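Local coordinates for predicted protein (Acinetobacter sp. RUH2624, PDB 4MEA) that hydrolyses epoxides as a secreted Cif-type enzyme of the alpha/beta hydrolase fold and is regarded as a virulence factor, at residues His133-Gly136 against Asn137-Ser140; Ala108-Thr111 against Ser112-Ile116. All blocks are in the same frame, centred on the assembly; numbering follows the deposited sequence.

Contact 1 (His133-Gly136 against Asn137-Ser140)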
ATOM      1  N   HIS A 133      -4.620   5.297 -21.162  1.00 10.29           N
ATOM      2  CA  HIS A 133      -3.826   5.827 -20.046  1.00 12.85           C
ATOM      3  C   HIS A 133      -4.194   5.155 -18.722  1.00 12.10           C
ATOM      4  O   HIS A 133      -5.367   4.888 -18.471  1.00  7.54           O
ATOM      5  CB  HIS A 133      -4.020   7.348 -19.925  1.00 11.08           C
ATOM      6  CG  HIS A 133      -3.222   7.985 -18.822  1.00 14.64           C
ATOM      7  ND1 HIS A 133      -3.808   8.533 -17.701  1.00 12.94           N
ATOM      8  CD2 HIS A 133      -1.889   8.192 -18.685  1.00 17.73           C
ATOM      9  CE1 HIS A 133      -2.873   9.038 -16.916  1.00  9.68           C
ATOM     10  NE2 HIS A 133      -1.699   8.843 -17.488  1.00 15.98           N
ATOM     11  N   ASP A 134      -3.194   4.897 -17.875  1.00  8.81           N
ATOM     12  CA  ASP A 134      -3.449   4.365 -16.532  1.00 14.41           C
ATOM     13  C   ASP A 134      -4.291   3.083 -16.626  1.00  8.43           C
ATOM     14  O   ASP A 134      -3.954   2.188 -17.403  1.00  8.84           O
ATOM     15  CB  ASP A 134      -4.130   5.429 -15.663  1.00 13.21           C
ATOM     16  CG  ASP A 134      -4.069   5.112 -14.177  1.00 15.87           C
ATOM     17  OD1 ASP A 134      -3.175   5.652 -13.490  1.00 23.68           O
ATOM     18  OD2 ASP A 134      -4.920   4.337 -13.682  1.00 14.03           O
ATOM     19  N   LEU A 135      -5.373   2.992 -15.852  1.00  7.65           N
ATOM     20  CA  LEU A 135      -6.215   1.790 -15.852  1.00 14.86           C
ATOM     21  C   LEU A 135      -6.756   1.442 -17.245  1.00 12.32           C
ATOM     22  O   LEU A 135      -7.162   0.310 -17.491  1.00 13.54           O
ATOM     23  CB  LEU A 135      -7.377   1.921 -14.867  1.00 18.87           C
ATOM     24  CG  LEU A 135      -7.157   1.582 -13.392  1.00 10.89           C
ATOM     25  CD1 LEU A 135      -8.501   1.672 -12.647  1.00 12.48           C
ATOM     26  CD2 LEU A 135      -6.525   0.207 -13.212  1.00  8.30           C
ATOM     27  N   GLY A 136      -6.769   2.410 -18.152  1.00  7.26           N
ATOM     28  CA  GLY A 136      -7.101   2.103 -19.534  1.00 11.32           C
ATOM     29  C   GLY A 136      -6.189   0.992 -20.036  1.00 14.44           C
ATOM     30  O   GLY A 136      -6.602   0.149 -20.832  1.00  7.19           O
ATOM     31  N   ASN A 137      -4.944   0.996 -19.560  1.00 10.73           N
ATOM     32  CA  ASN A 137      -3.946   0.003 -19.965  1.00 12.13           C
ATOM     33  C   ASN A 137      -4.270  -1.376 -19.407  1.00 13.82           C
ATOM     34  O   ASN A 137      -3.873  -2.403 -19.970  1.00 14.67           O
ATOM     35  CB  ASN A 137      -2.548   0.421 -19.501  1.00  4.93           C
ATOM     36  CG  ASN A 137      -2.069   1.687 -20.161  1.00 11.70           C
ATOM     37  OD1 ASN A 137      -2.758   2.253 -21.010  1.00 11.29           O
ATOM     38  ND2 ASN A 137      -0.877   2.146 -19.775  1.00  9.59           N
ATOM     39  N   THR A 138      -4.981  -1.381 -18.285  1.00 10.08           N
ATOM     40  CA  THR A 138      -5.459  -2.612 -17.671  1.00 10.78           C
ATOM     41  C   THR A 138      -6.706  -3.129 -18.387  1.00 12.85           C
ATOM     42  O   THR A 138      -6.871  -4.338 -18.591  1.00 11.04           O
ATOM     43  CB  THR A 138      -5.798  -2.381 -16.187  1.00  8.85           C
ATOM     44  OG1 THR A 138      -4.580  -2.310 -15.431  1.00 11.69           O
ATOM     45  CG2 THR A 138      -6.672  -3.510 -15.653  1.00  6.86           C
ATOM     46  N   ALA A 139      -7.574  -2.203 -18.778  1.00 14.92           N
ATOM     47  CA  ALA A 139      -8.849  -2.545 -19.398  1.00 10.34           C
ATOM     48  C   ALA A 139      -8.723  -3.049 -20.838  1.00 14.17           C
ATOM     49  O   ALA A 139      -9.610  -3.748 -21.337  1.00 17.01           O
ATOM     50  CB  ALA A 139      -9.787  -1.335 -19.357  1.00  7.48           C
ATOM     51  N   SER A 140      -7.621  -2.709 -21.497  1.00 10.03           N
ATOM     52  CA  SER A 140      -7.611  -2.680 -22.961  1.00 11.30           C
ATOM     53  C   SER A 140      -6.718  -3.671 -23.693  1.00 13.79           C
ATOM     54  O   SER A 140      -6.850  -3.803 -24.907  1.00 12.90           O
ATOM     55  CB  SER A 140      -7.244  -1.270 -23.457  1.00 11.53           C
ATOM     56  OG  SER A 140      -8.138  -0.292 -22.950  1.00 11.76           O
TER
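N137 N bonds back to D134 O at 2.7 Å, the donor standing above the carbonyl plane, and A139 N reaches L135 O at 2.9 Å. These backbone bonds start helix 136-146 from a type II' turn, closed by G136 N to H133 O. Without a side chain, G136 can lie tight against H133 O.

One side-chain bond reinforces this start. S140 OG lies beside its own backbone N (chi1 -57°), which turns it back to G136 O, 2.7 Å away; Y130 OH is its other partner. N137 rests CB against D134 O, while its amide uses both ends, as suits a buried place, to tie the turn to the strand end (OD1 to S132 OG) and to the loop beyond strand 151-157 (ND2 to S159 O).

Between the two segments apolar contact is slight: L135 and T138 lie side by side, L135 CD2 being 3.9 Å from T138 OG1, a hydroxyl that pairs with H246. A leucine suits the place because it packs on Y242 and Y243 of helix 233-244.

D134 has the positive phi of 55° expected of the nucleophile elbow, the sharp strand-turn-helix corner of alpha/beta hydrolases. L135 N donates to D134 OD2 at 2.6 Å, on the anti side of the carboxylate; F67 N meets the same oxygen, and H305 NE2 meets OD1. This is consistent with D134 being the nucleophile and H305 its catalytic partner: the turn presents the carboxylate, the imidazole and two N-H groups fix its rotation, and those N-H groups are placed as the oxyanion hole is in this fold.

Contact 2 (Ala108-Thr111 against Ser112-Ile116)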
ATOM      1  N   ALA A 108      -9.307  -7.497 -17.558  1.00 10.91           N
ATOM      2  CA  ALA A 108      -9.012  -7.029 -18.915  1.00  8.88           C
ATOM      3  C   ALA A 108      -9.933  -7.639 -19.983  1.00  9.27           C
ATOM      4  O   ALA A 108     -10.482  -6.927 -20.825  1.00 12.40           O
ATOM      5  CB  ALA A 108      -7.560  -7.320 -19.252  1.00  7.63           C
ATOM      6  N   GLU A 109     -10.087  -8.956 -19.968  1.00 10.67           N
ATOM      7  CA  GLU A 109     -10.935  -9.610 -20.969  1.00 12.06           C
ATOM      8  C   GLU A 109     -12.365  -9.084 -20.939  1.00 11.03           C
ATOM      9  O   GLU A 109     -12.947  -8.786 -21.986  1.00 13.22           O
ATOM     10  CB  GLU A 109     -10.942 -11.129 -20.785  1.00 15.35           C
ATOM     11  CG  GLU A 109      -9.627 -11.809 -21.147  1.00 30.28           C
ATOM     12  CD  GLU A 109      -9.397 -11.907 -22.644  1.00 41.15           C
ATOM     13  OE1 GLU A 109     -10.226 -11.379 -23.423  1.00 44.33           O
ATOM     14  OE2 GLU A 109      -8.383 -12.524 -23.038  1.00 40.26           O
ATOM     15  N   ASN A 110     -12.936  -8.980 -19.742  1.00 12.76           N
ATOM     16  CA  ASN A 110     -14.308  -8.500 -19.617  1.00 13.58           C
ATOM     17  C   ASN A 110     -14.494  -7.034 -20.029  1.00 19.19           C
ATOM     18  O   ASN A 110     -15.397  -6.712 -20.792  1.00 13.61           O
ATOM     19  CB  ASN A 110     -14.859  -8.727 -18.207  1.00 14.32           C
ATOM     20  CG  ASN A 110     -16.379  -8.790 -18.192  1.00 17.35           C
ATOM     21  OD1 ASN A 110     -16.989  -9.283 -19.139  1.00 16.50           O
ATOM     22  ND2 ASN A 110     -16.994  -8.289 -17.126  1.00 14.40           N
ATOM     23  N   THR A 111     -13.646  -6.146 -19.518  1.00 14.98           N
ATOM     24  CA  THR A 111     -13.738  -4.729 -19.877  1.00  7.29           C
ATOM     25  C   THR A 111     -13.438  -4.538 -21.366  1.00  7.68           C
ATOM     26  O   THR A 111     -14.025  -3.677 -22.024  1.00 15.15           O
ATOM     27  CB  THR A 111     -12.764  -3.868 -19.026  1.00 14.33           C
ATOM     28  OG1 THR A 111     -11.427  -4.354 -19.196  1.00 10.11           O
ATOM     29  CG2 THR A 111     -13.130  -3.956 -17.549  1.00 10.59           C
ATOM     30  N   SER A 112     -12.516  -5.335 -21.899  1.00  9.32           N
ATOM     31  CA  SER A 112     -12.229  -5.279 -23.335  1.00 14.52           C
ATOM     32  C   SER A 112     -13.456  -5.679 -24.162  1.00 18.87           C
ATOM     33  O   SER A 112     -13.740  -5.093 -25.220  1.00 15.29           O
ATOM     34  CB  SER A 112     -11.043  -6.178 -23.686  1.00 15.30           C
ATOM     35  OG  SER A 112      -9.805  -5.545 -23.395  1.00 14.33           O
ATOM     36  N   LYS A 113     -14.177  -6.690 -23.686  1.00 16.00           N
ATOM     37  CA  LYS A 113     -15.380  -7.141 -24.383  1.00 16.87           C
ATOM     38  C   LYS A 113     -16.462  -6.057 -24.367  1.00 16.84           C
ATOM     39  O   LYS A 113     -17.113  -5.796 -25.379  1.00 13.71           O
ATOM     40  CB  LYS A 113     -15.932  -8.434 -23.773  1.00 14.75           C
ATOM     41  CG  LYS A 113     -17.031  -9.074 -24.637  1.00 25.23           C
ATOM     42  CD  LYS A 113     -17.693 -10.275 -23.974  1.00 35.96           C
ATOM     43  CE  LYS A 113     -19.007  -9.880 -23.299  1.00 49.40           C
ATOM     44  NZ  LYS A 113     -19.774 -11.053 -22.771  1.00 49.09           N
ATOM     45  N   ILE A 114     -16.654  -5.432 -23.211  1.00  9.74           N
ATOM     46  CA  ILE A 114     -17.642  -4.369 -23.083  1.00 13.86           C
ATOM     47  C   ILE A 114     -17.273  -3.171 -23.957  1.00 13.75           C
ATOM     48  O   ILE A 114     -18.118  -2.617 -24.661  1.00 15.49           O
ATOM     49  CB  ILE A 114     -17.807  -3.930 -21.608  1.00 18.42           C
ATOM     50  CG1 ILE A 114     -18.477  -5.047 -20.794  1.00 13.85           C
ATOM     51  CG2 ILE A 114     -18.598  -2.612 -21.523  1.00 19.16           C
ATOM     52  CD1 ILE A 114     -18.179  -4.996 -19.302  1.00 10.85           C
ATOM     53  N   LEU A 115     -16.000  -2.788 -23.930  1.00 12.58           N
ATOM     54  CA  LEU A 115     -15.534  -1.645 -24.704  1.00 15.85           C
ATOM     55  C   LEU A 115     -15.601  -1.851 -26.219  1.00 17.93           C
ATOM     56  O   LEU A 115     -16.071  -0.977 -26.938  1.00 12.40           O
ATOM     57  CB  LEU A 115     -14.109  -1.266 -24.289  1.00 15.71           C
ATOM     58  CG  LEU A 115     -14.016  -0.490 -22.973  1.00 13.12           C
ATOM     59  CD1 LEU A 115     -12.572  -0.442 -22.463  1.00 10.41           C
ATOM     60  CD2 LEU A 115     -14.593   0.916 -23.140  1.00 10.36           C
ATOM     61  N   ILE A 116     -15.127  -2.992 -26.707  1.00 12.03           N
ATOM     62  CA  ILE A 116     -15.057  -3.207 -28.154  1.00 11.63           C
ATOM     63  C   ILE A 116     -16.445  -3.125 -28.801  1.00 15.14           C
ATOM     64  O   ILE A 116     -16.601  -2.573 -29.888  1.00 20.65           O
ATOM     65  CB  ILE A 116     -14.350  -4.540 -28.517  1.00 14.37           C
ATOM     66  CG1 ILE A 116     -14.060  -4.606 -30.021  1.00 18.96           C
ATOM     67  CG2 ILE A 116     -15.175  -5.744 -28.061  1.00 11.88           C
ATOM     68  CD1 ILE A 116     -13.224  -3.456 -30.533  1.00 18.69           C
TER
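N110 and I114 cross obliquely, ND2 of N110 coming 4.1 Å from I114 CD1. The end of I114 bends back over the backbone, CD1 lying 3.6 Å from N110 O, and its branched bulk suits a buried face shared with I101, V47 and L49. N110 ND2 turns to D105 O, tying the start of the helix to the residues before it.

S112 is set differently: its OG sits beside the backbone N, 3.0 Å from A108 O, while its hydrogen-bond partners are A139 O and L143 N. All this belongs to the first two turns of helix 108-123, which packs against the helix after the nucleophile elbow in the alpha/beta hydrolase fold. The regular i to i+4 bonding includes S112 N to A108 O at 2.8 Å.

T111 OG1 stands between backbone N and carbonyl carbon (chi1 57°), within hydrogen-bonding distance of A139 O and S107 O, a small polar group fitting a close helix interface. L115 swings CG to within 3.3 Å of T111 O, its leucine end packing on L143. On the exposed side, K113 rests CB 3.5 Å from N110 O and leads its ammonium group NZ away to a long, weak ion pair with E45 OE1.

In the fold
Contact 1 is the deeper of the two, about 5 Å from the centre of the chain against about 14 Å for contact 2; the two centres are about 11 Å apart. Contact 1 joins the end of strand 128-133 to helix 136-146, whereas contact 2 lies wholly within helix 108-123. They meet at A139 O, which probably receives hydroxyls of contact 2, and these would tie one helix to the other. Near the probable active site, polar side chains are mostly buried and matched by specific partners. In contact 2, buried serine, threonine and aliphatic side chains give way to charged E109 and K113 toward the solvent.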